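Local coordinates for carbohydrate deacetylase Agd3 (Neosartorya fumigata, PDB 6NWZ), which removes N-acetyl groups from the exopolysaccharide galactosaminogalactan as a glycosylated, zinc-binding enzyme required for biofilm formation by this fungus, at residues S130-G135 with P173-N178; A186-N191 with S198-I203; D256-T261 with D368-W373; N305-I310 with H388-E393; Q467-W472 with L602-R607. One frame throughout, in Å; residues are numbered along the deposited sequence.

Interactions 1 and 2 lie in the CBM87 region, 3 to 5 in the deacetylase domain. Interactions 1 and 2 touch, with centres about 10 Å apart: T199 N meets A174 O at 3.0 Å, a probable hydrogen bond. Interactions 3 and 4 form the second pair, also about 10 Å apart between centres. They share one zinc ion, bound by D256 in interaction 3 and by H388 and H392 in interaction 4. M257 O and N305 N, 3.0 Å apart, probably bond there too. The centres of interactions 1 and 3 are about 62 Å apart. Interaction 5 is nearer the middle of the chain, its centre about 32 Å from that of interaction 4.

Interaction 1: S130-G135 with P173-N178; sequences SAVNGG and PATISN. With NAG (2-acetamido-2-deoxy-beta-D-glucopyranose), chain C.
V132 CG2 meets T175 OG1 just past the end of strand 129-131. V132 has CG1 anti to the backbone N (chi1 -165°), which leaves CG2 beside that N and 3.5 Å from T175 OG1. The same CG2 lies 3.2 Å from P173 O and 4.0 Å from P173 CB. S130 and T175 form a hydrogen-bonded pair with side chains on one face; S130 OG comes no nearer than 3.7 Å, to T175 O. A131 and A174 are the next, non-hydrogen-bonded pair. Their methyl groups diverge, and both reach P123. Three backbone bonds hold the register: S130 N to T175 O (2.9 Å), T175 N to S130 O (2.7 Å) and V132 N to P173 O (2.9 Å). Beyond the pair, N178 ND2 is bonded to C1 of an N-acetylglucosamine, and N178 OD1 accepts from S180 N. A174 also pairs through its backbone with T199. This is a short two-stranded antiparallel ladder on the glycosylated surface of the CBM87 region.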
# COMPACT_ATOMS: atom_id res chain seq x y z
N SER A 130 9.21 16.07 -31.61
CA SER A 130 10.61 16.46 -31.61
C SER A 130 10.92 17.18 -30.32
O SER A 130 10.06 17.84 -29.72
CB SER A 130 10.94 17.37 -32.79
OG SER A 130 10.01 18.43 -32.87
N ALA A 131 12.17 17.07 -29.89
CA ALA A 131 12.59 17.74 -28.67
C ALA A 131 12.65 19.24 -28.89
O ALA A 131 13.10 19.72 -29.94
CB ALA A 131 13.96 17.23 -28.22
N VAL A 132 12.18 20.00 -27.89
CA VAL A 132 12.38 21.44 -27.88
C VAL A 132 13.86 21.79 -27.84
O VAL A 132 14.23 22.95 -28.02
CB VAL A 132 11.61 22.07 -26.69
CG1 VAL A 132 11.50 23.57 -26.85
CG2 VAL A 132 10.22 21.47 -26.58
N ASN A 133 14.71 20.77 -27.60
CA ASN A 133 16.17 20.75 -27.67
C ASN A 133 16.77 20.99 -26.29
O ASN A 133 16.93 22.14 -25.86
CB ASN A 133 16.73 21.76 -28.69
CG ASN A 133 16.97 21.14 -30.07
OD1 ASN A 133 16.34 20.14 -30.44
ND2 ASN A 133 17.89 21.72 -30.83
N GLY A 134 17.10 19.91 -25.60
CA GLY A 134 17.78 20.02 -24.32
C GLY A 134 17.32 19.01 -23.29
O GLY A 134 16.28 18.37 -23.43
N GLY A 135 18.11 18.86 -22.22
CA GLY A 135 17.71 18.01 -21.13
C GLY A 135 16.58 18.64 -20.33
O GLY A 135 15.89 19.56 -20.77
N PRO A 173 11.49 17.94 -22.67
CA PRO A 173 10.37 18.72 -23.20
C PRO A 173 10.27 18.58 -24.71
O PRO A 173 11.26 18.68 -25.43
CB PRO A 173 10.72 20.15 -22.79
CG PRO A 173 11.56 19.98 -21.56
CD PRO A 173 12.36 18.73 -21.80
N ALA A 174 9.05 18.32 -25.19
CA ALA A 174 8.84 17.89 -26.57
C ALA A 174 7.79 18.76 -27.24
O ALA A 174 7.08 19.54 -26.60
CB ALA A 174 8.41 16.42 -26.63
N THR A 175 7.69 18.60 -28.56
CA THR A 175 6.71 19.29 -29.39
C THR A 175 6.11 18.31 -30.39
O THR A 175 6.85 17.70 -31.16
CB THR A 175 7.36 20.47 -30.13
OG1 THR A 175 7.89 21.39 -29.18
CG2 THR A 175 6.33 21.17 -31.01
N ILE A 176 4.78 18.17 -30.36
CA ILE A 176 4.11 17.31 -31.34
C ILE A 176 4.29 17.90 -32.73
O ILE A 176 4.06 19.09 -32.95
CB ILE A 176 2.63 17.15 -30.98
CG1 ILE A 176 2.48 16.49 -29.61
CG2 ILE A 176 1.90 16.34 -32.05
CD1 ILE A 176 1.05 16.22 -29.23
N SER A 177 4.71 17.05 -33.68
CA SER A 177 5.05 17.53 -35.01
C SER A 177 3.94 17.35 -36.04
O SER A 177 3.91 18.09 -37.02
CB SER A 177 6.33 16.83 -35.51
OG SER A 177 6.24 15.43 -35.32
N ASN A 178 3.03 16.39 -35.84
CA ASN A 178 1.88 16.23 -36.73
C ASN A 178 0.68 15.86 -35.86
O ASN A 178 0.58 14.73 -35.39
CB ASN A 178 2.15 15.16 -37.79
CG ASN A 178 0.97 14.95 -38.73
OD1 ASN A 178 0.02 15.73 -38.75
ND2 ASN A 178 1.04 13.89 -39.53
C1 NAG C . -0.01 13.56 -40.46
C2 NAG C . 0.42 13.70 -41.92
C3 NAG C . -0.70 13.28 -42.86
C4 NAG C . -1.22 11.89 -42.50
C5 NAG C . -1.61 11.85 -41.03
C6 NAG C . -2.05 10.48 -40.56
C7 NAG C . 1.98 15.36 -42.84
C8 NAG C . 2.25 16.82 -43.06
N2 NAG C . 0.84 15.07 -42.21
O3 NAG C . -0.22 13.30 -44.20
O4 NAG C . -2.36 11.57 -43.29
O5 NAG C . -0.48 12.22 -40.22
O6 NAG C . -0.99 9.53 -40.62
O7 NAG C . 2.76 14.50 -43.22

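Interaction 2: A186-N191 with S198-I203; sequences AQFAPN and STAAVI
F188 has CG beside its backbone N (chi1 -68°), which lays its ring under A200. S198 has OG between its backbone N and carbonyl carbon (chi1 58°), which sets OG at the ring edge. Both belong to the beta hairpin of strands 182-188 and 198-206. Its register slips by one residue between A186 and Q187, a beta bulge. A186 pairs with A201, Q187 with T199 and F188 with S198. A200 is the extra residue, and its CB points toward the other strand. A200 N bonds to A186 O (3.0 Å) within the bulge. Beyond it lie the bonds F188 N to S198 O (2.7 Å) and S198 N to F188 O (3.1 Å). On the other side the bond from A186 N to A201 O is weak. A186 CB packs on A201 CB at 3.8 Å, and L145 of strand 144-147 touches both A186 and A200. On the face of Q187 and T199, E184 takes both polar ends: OE2 from Q187 NE2, OE1 paired with T199 OG1. The F188 ring also meets H171. A200 CB sits almost straight over that ring, 3.4 Å from its centroid and 11° off the normal, a CH-pi contact.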
# COMPACT_ATOMS: atom_id res chain seq x y z
N ALA A 186 -0.06 14.72 -21.50
CA ALA A 186 0.60 15.30 -20.34
C ALA A 186 1.47 16.46 -20.80
O ALA A 186 1.89 16.53 -21.96
CB ALA A 186 1.45 14.26 -19.59
N GLN A 187 1.77 17.35 -19.87
CA GLN A 187 2.40 18.62 -20.22
C GLN A 187 3.35 19.05 -19.11
O GLN A 187 3.00 18.98 -17.93
CB GLN A 187 1.32 19.68 -20.47
CG GLN A 187 1.82 21.04 -20.86
CD GLN A 187 0.70 21.97 -21.28
OE1 GLN A 187 0.34 22.90 -20.55
NE2 GLN A 187 0.13 21.72 -22.45
N PHE A 188 4.55 19.48 -19.50
CA PHE A 188 5.49 20.07 -18.56
C PHE A 188 5.16 21.55 -18.37
O PHE A 188 5.06 22.30 -19.34
CB PHE A 188 6.93 19.93 -19.06
CG PHE A 188 7.43 18.52 -19.09
CD1 PHE A 188 7.43 17.74 -17.95
CD2 PHE A 188 7.91 17.96 -20.27
CE1 PHE A 188 7.89 16.44 -17.97
CE2 PHE A 188 8.38 16.66 -20.30
CZ PHE A 188 8.37 15.90 -19.15
N ALA A 189 5.00 21.95 -17.12
CA ALA A 189 4.76 23.35 -16.81
C ALA A 189 6.04 24.16 -17.00
O ALA A 189 7.15 23.62 -16.94
CB ALA A 189 4.25 23.49 -15.38
N PRO A 190 5.91 25.46 -17.23
CA PRO A 190 7.10 26.32 -17.25
C PRO A 190 7.78 26.33 -15.89
O PRO A 190 7.18 26.02 -14.85
CB PRO A 190 6.54 27.70 -17.60
CG PRO A 190 5.25 27.41 -18.32
CD PRO A 190 4.70 26.19 -17.65
N ASN A 191 9.06 26.68 -15.89
CA ASN A 191 9.84 26.72 -14.66
C ASN A 191 10.99 27.72 -14.78
O ASN A 191 10.90 28.67 -15.56
CB ASN A 191 10.36 25.33 -14.30
CG ASN A 191 11.31 24.77 -15.36
OD1 ASN A 191 11.35 25.26 -16.49
ND2 ASN A 191 12.05 23.73 -14.99
N SER A 198 5.31 22.54 -22.44
CA SER A 198 5.80 21.62 -23.45
C SER A 198 5.15 20.26 -23.24
O SER A 198 4.54 19.99 -22.20
CB SER A 198 7.33 21.50 -23.41
OG SER A 198 7.76 21.07 -22.13
N THR A 199 5.29 19.40 -24.25
CA THR A 199 4.66 18.09 -24.24
C THR A 199 5.48 17.10 -23.43
O THR A 199 6.70 16.99 -23.59
CB THR A 199 4.50 17.58 -25.67
OG1 THR A 199 3.57 18.42 -26.38
CG2 THR A 199 4.00 16.15 -25.67
N ALA A 200 4.80 16.36 -22.55
CA ALA A 200 5.44 15.37 -21.70
C ALA A 200 5.09 13.94 -22.04
O ALA A 200 5.92 13.05 -21.83
CB ALA A 200 5.09 15.63 -20.23
N ALA A 201 3.89 13.69 -22.55
CA ALA A 201 3.50 12.34 -22.97
C ALA A 201 2.47 12.46 -24.08
O ALA A 201 1.70 13.42 -24.12
CB ALA A 201 2.95 11.52 -21.79
N VAL A 202 2.48 11.48 -24.98
CA VAL A 202 1.64 11.50 -26.17
C VAL A 202 0.98 10.14 -26.35
O VAL A 202 1.36 9.15 -25.73
CB VAL A 202 2.43 11.87 -27.45
CG1 VAL A 202 3.03 13.26 -27.34
CG2 VAL A 202 3.52 10.83 -27.73
N ILE A 203 -0.04 10.12 -27.21
CA ILE A 203 -0.63 8.90 -27.73
C ILE A 203 -0.56 8.97 -29.25
O ILE A 203 -1.00 9.95 -29.85
CB ILE A 203 -2.08 8.70 -27.27
CG1 ILE A 203 -2.15 8.42 -25.77
CG2 ILE A 203 -2.73 7.57 -28.02
CD1 ILE A 203 -3.55 8.11 -25.29

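Interaction 3: D256-T261 with D368-W373; sequences DMFLVT and DDLLRW. With ZN (zinc ion), chain L.
The F258 ring takes L370 CD2 over one face, 4.1 Å from F258 CD1. At its edge, near the ring plane, lie L371 CA, 3.6 Å from F258 CE1, and D368 OD2, 3.9 Å from F258 CD1. The D368 carboxylate stands at 88° to the ring. L371 CD1 also reaches the ring tip, 3.8 Å from F258 CZ. The rings of W374 and W413 meet F258 too, the latter edge-to-face. M257 is bent at chi2 (61°) and chi3, and this brings its sulfur near the helix: SD lies 4.2 Å from L370 CD2. No hydrogen bond crosses between the two segments. D368 instead caps its own helix, with OD1 accepting from L370 N at 2.9 Å. Its OD2 forms a salt bridge with R272, and R272 NE also bonds to F258 O, so one arginine ties the ring-bearing turn to the helix start. That turn is type II, from D256 to L259, closed by L259 N to D256 O at 3.1 Å. F258 is its third residue. The turn begins on the last two residues of strand 252-257, and its first residue, D256, binds zinc through OD1 at 2.0 Å. H388 and H392 complete the protein ligands. An aspartate and two histidines on one metal make up the zinc site of this domain, as in metal-dependent polysaccharide deacetylases.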
# COMPACT_ATOMS: atom_id res chain seq x y z
N ASP A 256 -0.33 1.04 22.04
CA ASP A 256 -0.06 1.47 23.41
C ASP A 256 -1.27 2.14 24.07
O ASP A 256 -1.11 2.92 25.01
CB ASP A 256 1.14 2.42 23.48
CG ASP A 256 2.42 1.77 23.00
OD1 ASP A 256 2.38 0.60 22.55
OD2 ASP A 256 3.48 2.43 23.08
N MET A 257 -2.48 1.83 23.62
CA MET A 257 -3.67 2.40 24.26
C MET A 257 -3.81 1.87 25.68
O MET A 257 -3.64 0.68 25.94
CB MET A 257 -4.93 2.08 23.46
CG MET A 257 -6.20 2.73 24.02
SD MET A 257 -6.17 4.54 24.07
CE MET A 257 -5.92 4.92 22.34
N PHE A 258 -4.12 2.79 26.60
CA PHE A 258 -4.23 2.65 28.05
C PHE A 258 -2.86 2.72 28.73
O PHE A 258 -2.81 2.75 29.96
CB PHE A 258 -4.95 1.36 28.50
CG PHE A 258 -6.42 1.36 28.21
CD1 PHE A 258 -7.33 1.86 29.13
CD2 PHE A 258 -6.90 0.87 27.00
CE1 PHE A 258 -8.68 1.86 28.87
CE2 PHE A 258 -8.26 0.87 26.73
CZ PHE A 258 -9.15 1.36 27.66
N LEU A 259 -1.76 2.76 27.99
CA LEU A 259 -0.44 2.88 28.59
C LEU A 259 -0.04 4.34 28.74
O LEU A 259 -0.62 5.24 28.13
CB LEU A 259 0.61 2.15 27.74
CG LEU A 259 0.55 0.63 27.62
CD1 LEU A 259 1.73 0.11 26.81
CD2 LEU A 259 0.52 -0.01 29.00
N VAL A 260 0.98 4.57 29.56
CA VAL A 260 1.66 5.85 29.68
C VAL A 260 3.00 5.72 28.98
O VAL A 260 3.75 4.76 29.21
CB VAL A 260 1.85 6.26 31.15
CG1 VAL A 260 2.62 7.56 31.25
CG2 VAL A 260 0.51 6.38 31.85
N THR A 261 3.31 6.68 28.11
CA THR A 261 4.57 6.67 27.38
C THR A 261 5.38 7.90 27.77
O THR A 261 4.81 8.97 28.02
CB THR A 261 4.35 6.63 25.85
OG1 THR A 261 3.72 7.84 25.42
CG2 THR A 261 3.47 5.43 25.45
N ASP A 368 -11.26 3.58 35.69
CA ASP A 368 -10.50 4.31 34.68
C ASP A 368 -11.47 5.07 33.79
O ASP A 368 -12.28 4.45 33.09
CB ASP A 368 -9.65 3.34 33.86
CG ASP A 368 -8.60 4.03 33.00
OD1 ASP A 368 -8.80 5.19 32.58
OD2 ASP A 368 -7.55 3.39 32.75
N ASP A 369 -11.39 6.40 33.80
CA ASP A 369 -12.26 7.22 32.95
C ASP A 369 -12.08 6.87 31.48
O ASP A 369 -13.04 6.89 30.70
CB ASP A 369 -11.99 8.70 33.18
CG ASP A 369 -12.33 9.15 34.59
OD1 ASP A 369 -12.46 8.29 35.49
OD2 ASP A 369 -12.46 10.37 34.81
N LEU A 370 -10.85 6.55 31.08
CA LEU A 370 -10.60 6.18 29.69
C LEU A 370 -11.26 4.86 29.33
O LEU A 370 -11.70 4.68 28.19
CB LEU A 370 -9.09 6.12 29.44
CG LEU A 370 -8.63 5.77 28.03
CD1 LEU A 370 -9.24 6.74 27.03
CD2 LEU A 370 -7.12 5.77 27.95
N LEU A 371 -11.34 3.93 30.28
CA LEU A 371 -12.00 2.65 30.00
C LEU A 371 -13.50 2.83 29.83
O LEU A 371 -14.09 2.32 28.87
CB LEU A 371 -11.72 1.64 31.10
CG LEU A 371 -12.35 0.31 30.67
CD1 LEU A 371 -11.29 -0.63 30.15
CD2 LEU A 371 -13.17 -0.31 31.78
N ARG A 372 -14.14 3.54 30.76
CA ARG A 372 -15.58 3.77 30.65
C ARG A 372 -15.92 4.46 29.34
O ARG A 372 -17.01 4.24 28.79
CB ARG A 372 -16.08 4.61 31.83
CG ARG A 372 -15.84 3.98 33.18
CD ARG A 372 -16.68 4.64 34.26
NE ARG A 372 -16.55 6.10 34.24
CZ ARG A 372 -15.57 6.77 34.83
NH1 ARG A 372 -14.60 6.11 35.47
NH2 ARG A 372 -15.54 8.09 34.77
N TRP A 373 -15.02 5.30 28.81
CA TRP A 373 -15.25 5.88 27.50
C TRP A 373 -15.15 4.82 26.40
O TRP A 373 -16.02 4.72 25.54
CB TRP A 373 -14.26 7.01 27.24
CG TRP A 373 -14.58 7.79 26.00
CD1 TRP A 373 -15.38 8.89 25.91
CD2 TRP A 373 -14.13 7.51 24.67
NE1 TRP A 373 -15.45 9.32 24.60
CE2 TRP A 373 -14.68 8.49 23.82
CE3 TRP A 373 -13.30 6.53 24.11
CZ2 TRP A 373 -14.44 8.52 22.45
CZ3 TRP A 373 -13.06 6.56 22.75
CH2 TRP A 373 -13.63 7.55 21.94
ZN ZN L . 3.65 -0.74 21.83

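Interaction 4: N305-I310 with H388-E393; sequences NGNGNI and HTFTHE. With ZN (zinc ion), chain L.
The zinc-binding loop after strand 384-387 carries H388 and H392, with three residues between them, and N305 to N307 pack behind it at the start of helix 306-313. The zinc ion is bound by H388 NE2 at 2.2 Å and H392 NE2 at 2.4 Å, with D256 as the third protein ligand. N305 has CG beside its backbone N (chi1 -61°), and its amide reaches between the two histidines. OD1 lies at the H388 ring edge, 3.3 Å from H388 CD2, with amide and ring planes 69° apart. ND2 lies near the edge of the H392 ring and gives a weak bond to T389 O at 3.0 Å. The firmer tie is N307 N to F390 O, also 3.0 Å, with the donor well above the carbonyl plane. F390 turns its ring against the helix start. N307 CB stands over one face, 3.9 Å from the ring centroid, a CH-pi contact. I310 CG1 comes near F390 CZ. A water accepts from N307 ND2 and bonds weakly to T391 O, while N307 OD1 takes the backbone NH of I328. H388 ND1 has a weak bond to I431 O, and NE2 binds the metal. The contact is therefore second shell: N305 and N307 hold the loop backbone between the two histidines, which is consistent with fixing how their rings face the zinc.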
# COMPACT_ATOMS: atom_id res chain seq x y z
N ASN A 305 -3.52 -2.29 25.63
CA ASN A 305 -2.75 -2.98 26.66
C ASN A 305 -3.60 -2.98 27.93
O ASN A 305 -3.68 -1.96 28.62
CB ASN A 305 -1.41 -2.32 26.89
CG ASN A 305 -0.54 -2.32 25.66
OD1 ASN A 305 -0.54 -1.36 24.89
ND2 ASN A 305 0.20 -3.40 25.46
N GLY A 306 -4.21 -4.13 28.24
CA GLY A 306 -5.13 -4.19 29.36
C GLY A 306 -4.50 -3.82 30.69
O GLY A 306 -5.17 -3.25 31.56
N ASN A 307 -3.22 -4.14 30.88
CA ASN A 307 -2.58 -3.86 32.17
C ASN A 307 -2.52 -2.36 32.44
O ASN A 307 -2.55 -1.94 33.60
CB ASN A 307 -1.18 -4.47 32.20
CG ASN A 307 -0.55 -4.41 33.59
OD1 ASN A 307 -1.03 -5.05 34.53
ND2 ASN A 307 0.53 -3.65 33.72
N GLY A 308 -2.46 -1.54 31.39
CA GLY A 308 -2.52 -0.10 31.58
C GLY A 308 -3.85 0.35 32.16
O GLY A 308 -3.93 1.39 32.81
N ASN A 309 -4.91 -0.42 31.92
CA ASN A 309 -6.20 -0.11 32.52
C ASN A 309 -6.20 -0.45 34.01
O ASN A 309 -6.72 0.32 34.83
CB ASN A 309 -7.31 -0.87 31.79
CG ASN A 309 -8.65 -0.78 32.50
OD1 ASN A 309 -9.23 -1.80 32.87
ND2 ASN A 309 -9.14 0.43 32.70
N ILE A 310 -5.62 -1.59 34.38
CA ILE A 310 -5.59 -1.97 35.79
C ILE A 310 -4.68 -1.04 36.58
O ILE A 310 -5.00 -0.67 37.72
CB ILE A 310 -5.17 -3.44 35.94
CG1 ILE A 310 -6.03 -4.35 35.04
CG2 ILE A 310 -5.26 -3.88 37.39
CD1 ILE A 310 -7.49 -4.36 35.41
N HIS A 388 -2.69 -5.72 21.92
CA HIS A 388 -1.29 -5.30 21.89
C HIS A 388 -0.53 -5.90 23.07
O HIS A 388 0.43 -5.31 23.57
CB HIS A 388 -1.20 -3.77 21.89
CG HIS A 388 0.13 -3.23 21.48
ND1 HIS A 388 0.81 -3.69 20.37
CD2 HIS A 388 0.91 -2.26 22.02
CE1 HIS A 388 1.95 -3.03 20.24
NE2 HIS A 388 2.03 -2.15 21.24
N THR A 389 -0.96 -7.09 23.51
CA THR A 389 -0.51 -7.81 24.71
C THR A 389 -0.93 -7.10 25.99
O THR A 389 -1.29 -5.92 25.98
CB THR A 389 1.01 -8.03 24.72
OG1 THR A 389 1.69 -6.78 24.90
CG2 THR A 389 1.46 -8.68 23.42
N PHE A 390 -0.90 -7.83 27.11
CA PHE A 390 -1.47 -7.31 28.35
C PHE A 390 -0.57 -6.25 28.97
O PHE A 390 -0.99 -5.11 29.17
CB PHE A 390 -1.74 -8.46 29.32
CG PHE A 390 -2.54 -8.07 30.53
CD1 PHE A 390 -3.84 -7.61 30.41
CD2 PHE A 390 -1.99 -8.16 31.80
CE1 PHE A 390 -4.58 -7.25 31.52
CE2 PHE A 390 -2.72 -7.81 32.92
CZ PHE A 390 -4.02 -7.35 32.78
N THR A 391 0.68 -6.61 29.25
CA THR A 391 1.59 -5.73 29.98
C THR A 391 2.60 -5.03 29.08
O THR A 391 3.43 -4.26 29.58
CB THR A 391 2.34 -6.51 31.06
OG1 THR A 391 3.41 -7.26 30.47
CG2 THR A 391 1.39 -7.47 31.74
N HIS A 392 2.57 -5.30 27.77
CA HIS A 392 3.53 -4.75 26.81
C HIS A 392 4.95 -5.26 27.07
O HIS A 392 5.93 -4.58 26.78
CB HIS A 392 3.51 -3.22 26.81
CG HIS A 392 4.19 -2.61 25.63
ND1 HIS A 392 5.56 -2.61 25.48
CD2 HIS A 392 3.70 -1.97 24.54
CE1 HIS A 392 5.88 -2.01 24.35
NE2 HIS A 392 4.77 -1.61 23.76
N GLU A 393 5.06 -6.48 27.61
CA GLU A 393 6.37 -7.08 27.85
C GLU A 393 7.05 -7.39 26.53
O GLU A 393 6.45 -8.00 25.63
CB GLU A 393 6.23 -8.35 28.68
CG GLU A 393 7.55 -9.09 28.92
CD GLU A 393 7.37 -10.40 29.66
OE1 GLU A 393 6.21 -10.81 29.88
OE2 GLU A 393 8.39 -11.03 30.02
ZN ZN L . 3.65 -0.74 21.83
O HOH W 1 1.67 -2.26 31.72

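Interaction 5: Q467-W472 with L602-R607; sequences QQNAMW and LARYQR
D608 OD2 links W472 and R604: it accepts from W472 NE1 and forms a salt bridge with R604 NE. Between the two segments themselves there is no hydrogen bond. W472 is sandwiched. N469 CB lies over one face, and Y605 CD1 approaches the opposite face, 3.4 Å from W472 CD2. The rings of W472 and Y605 form a T-shaped pair, with Y605 giving its edge. Their planes are at 90°, and the Y605 ring and the six-membered ring of W472 have centroids 4.9 Å apart. Y605 CA adds a CH-pi contact over the five-membered ring, 4.0 Å from its centroid. R604 has CG anti to its backbone N (chi1 167°) and bends at chi2. M471 CB then stands over the middle of the guanidinium, 3.8 Å from R604 CZ, and M471 CG lies 3.6 Å from R604 NH1. The turn from N469 to W472 is type I. It also holds an Asx turn, M471 N to N469 OD1 at 2.8 Å. N45 bonds to N469 OD1 and, through its carbonyl, to R604 NH2. The loop between strands 454-456 and 474-475 thus lies against the C-terminal end of helix 594-607, with helix 34-47 touching both through N45.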
# COMPACT_ATOMS: atom_id res chain seq x y z
N GLN A 467 10.51 -11.67 0.68
CA GLN A 467 11.62 -11.42 -0.24
C GLN A 467 11.33 -11.90 -1.66
O GLN A 467 12.23 -11.86 -2.50
CB GLN A 467 12.89 -12.09 0.28
CG GLN A 467 13.40 -11.49 1.59
CD GLN A 467 13.58 -9.99 1.50
OE1 GLN A 467 13.15 -9.25 2.38
NE2 GLN A 467 14.24 -9.54 0.44
N GLN A 468 10.11 -12.35 -1.94
CA GLN A 468 9.75 -12.80 -3.28
C GLN A 468 8.74 -11.91 -3.97
O GLN A 468 8.69 -11.90 -5.21
CB GLN A 468 9.19 -14.24 -3.24
CG GLN A 468 9.27 -14.94 -1.88
CD GLN A 468 10.69 -15.23 -1.45
OE1 GLN A 468 11.61 -15.31 -2.27
NE2 GLN A 468 10.89 -15.39 -0.14
N ASN A 469 7.94 -11.15 -3.22
CA ASN A 469 6.93 -10.28 -3.80
C ASN A 469 6.45 -9.33 -2.71
O ASN A 469 6.03 -9.79 -1.64
CB ASN A 469 5.75 -11.08 -4.36
CG ASN A 469 4.78 -10.23 -5.16
OD1 ASN A 469 4.55 -9.05 -4.85
ND2 ASN A 469 4.20 -10.81 -6.20
N ALA A 470 6.52 -8.03 -2.98
CA ALA A 470 6.15 -7.05 -1.97
C ALA A 470 4.68 -7.16 -1.58
O ALA A 470 4.30 -6.79 -0.46
CB ALA A 470 6.45 -5.64 -2.48
N MET A 471 3.85 -7.67 -2.48
CA MET A 471 2.42 -7.80 -2.23
C MET A 471 2.09 -8.97 -1.31
O MET A 471 0.91 -9.18 -1.01
CB MET A 471 1.67 -7.96 -3.56
CG MET A 471 1.94 -6.84 -4.56
SD MET A 471 1.22 -5.24 -4.11
CE MET A 471 2.46 -4.13 -4.78
N TRP A 472 3.09 -9.73 -0.85
CA TRP A 472 2.89 -10.91 -0.03
C TRP A 472 3.32 -10.67 1.41
O TRP A 472 4.24 -9.87 1.67
CB TRP A 472 3.66 -12.12 -0.57
CG TRP A 472 3.26 -12.54 -1.95
CD1 TRP A 472 2.18 -12.10 -2.67
CD2 TRP A 472 3.94 -13.48 -2.79
NE1 TRP A 472 2.15 -12.72 -3.90
CE2 TRP A 472 3.22 -13.56 -3.99
CE3 TRP A 472 5.09 -14.26 -2.63
CZ2 TRP A 472 3.61 -14.40 -5.04
CZ3 TRP A 472 5.48 -15.08 -3.67
CH2 TRP A 472 4.74 -15.15 -4.85
N LEU A 602 -3.27 -12.89 2.62
CA LEU A 602 -3.17 -14.33 2.39
C LEU A 602 -3.81 -14.72 1.07
O LEU A 602 -3.23 -15.51 0.30
CB LEU A 602 -3.82 -15.09 3.54
CG LEU A 602 -3.59 -16.60 3.54
CD1 LEU A 602 -2.13 -16.93 3.78
CD2 LEU A 602 -4.46 -17.24 4.59
N ALA A 603 -4.99 -14.18 0.77
CA ALA A 603 -5.67 -14.51 -0.48
C ALA A 603 -4.87 -14.02 -1.68
O ALA A 603 -4.79 -14.72 -2.70
CB ALA A 603 -7.07 -13.91 -0.49
N ARG A 604 -4.28 -12.83 -1.59
CA ARG A 604 -3.41 -12.35 -2.66
C ARG A 604 -2.26 -13.31 -2.88
O ARG A 604 -1.94 -13.67 -4.02
CB ARG A 604 -2.89 -10.95 -2.33
CG ARG A 604 -1.73 -10.50 -3.22
CD ARG A 604 -2.19 -10.34 -4.66
NE ARG A 604 -1.07 -10.39 -5.60
CZ ARG A 604 -0.59 -9.33 -6.25
NH1 ARG A 604 -1.11 -8.13 -6.06
NH2 ARG A 604 0.42 -9.48 -7.09
N TYR A 605 -1.62 -13.75 -1.79
CA TYR A 605 -0.50 -14.67 -1.91
C TYR A 605 -0.93 -16.00 -2.51
O TYR A 605 -0.19 -16.60 -3.30
CB TYR A 605 0.16 -14.87 -0.55
CG TYR A 605 1.13 -16.02 -0.50
CD1 TYR A 605 2.44 -15.87 -0.94
CD2 TYR A 605 0.75 -17.27 -0.02
CE1 TYR A 605 3.34 -16.92 -0.90
CE2 TYR A 605 1.63 -18.32 0.02
CZ TYR A 605 2.93 -18.15 -0.42
OH TYR A 605 3.81 -19.20 -0.38
N GLN A 606 -2.12 -16.48 -2.16
CA GLN A 606 -2.54 -17.81 -2.58
C GLN A 606 -2.95 -17.83 -4.05
O GLN A 606 -2.50 -18.70 -4.80
CB GLN A 606 -3.68 -18.31 -1.69
CG GLN A 606 -3.22 -18.76 -0.32
CD GLN A 606 -4.35 -19.34 0.51
OE1 GLN A 606 -5.52 -19.14 0.20
NE2 GLN A 606 -4.00 -20.07 1.56
N ARG A 607 -3.79 -16.89 -4.47
CA ARG A 607 -4.21 -16.86 -5.87
C ARG A 607 -3.06 -16.59 -6.82
O ARG A 607 -3.15 -16.93 -8.01
CB ARG A 607 -5.32 -15.83 -6.09
CG ARG A 607 -4.88 -14.39 -5.89
CD ARG A 607 -5.98 -13.43 -6.32
NE ARG A 607 -5.64 -12.05 -6.01
CZ ARG A 607 -5.98 -11.44 -4.88
NH1 ARG A 607 -6.66 -12.10 -3.95
NH2 ARG A 607 -5.63 -10.18 -4.67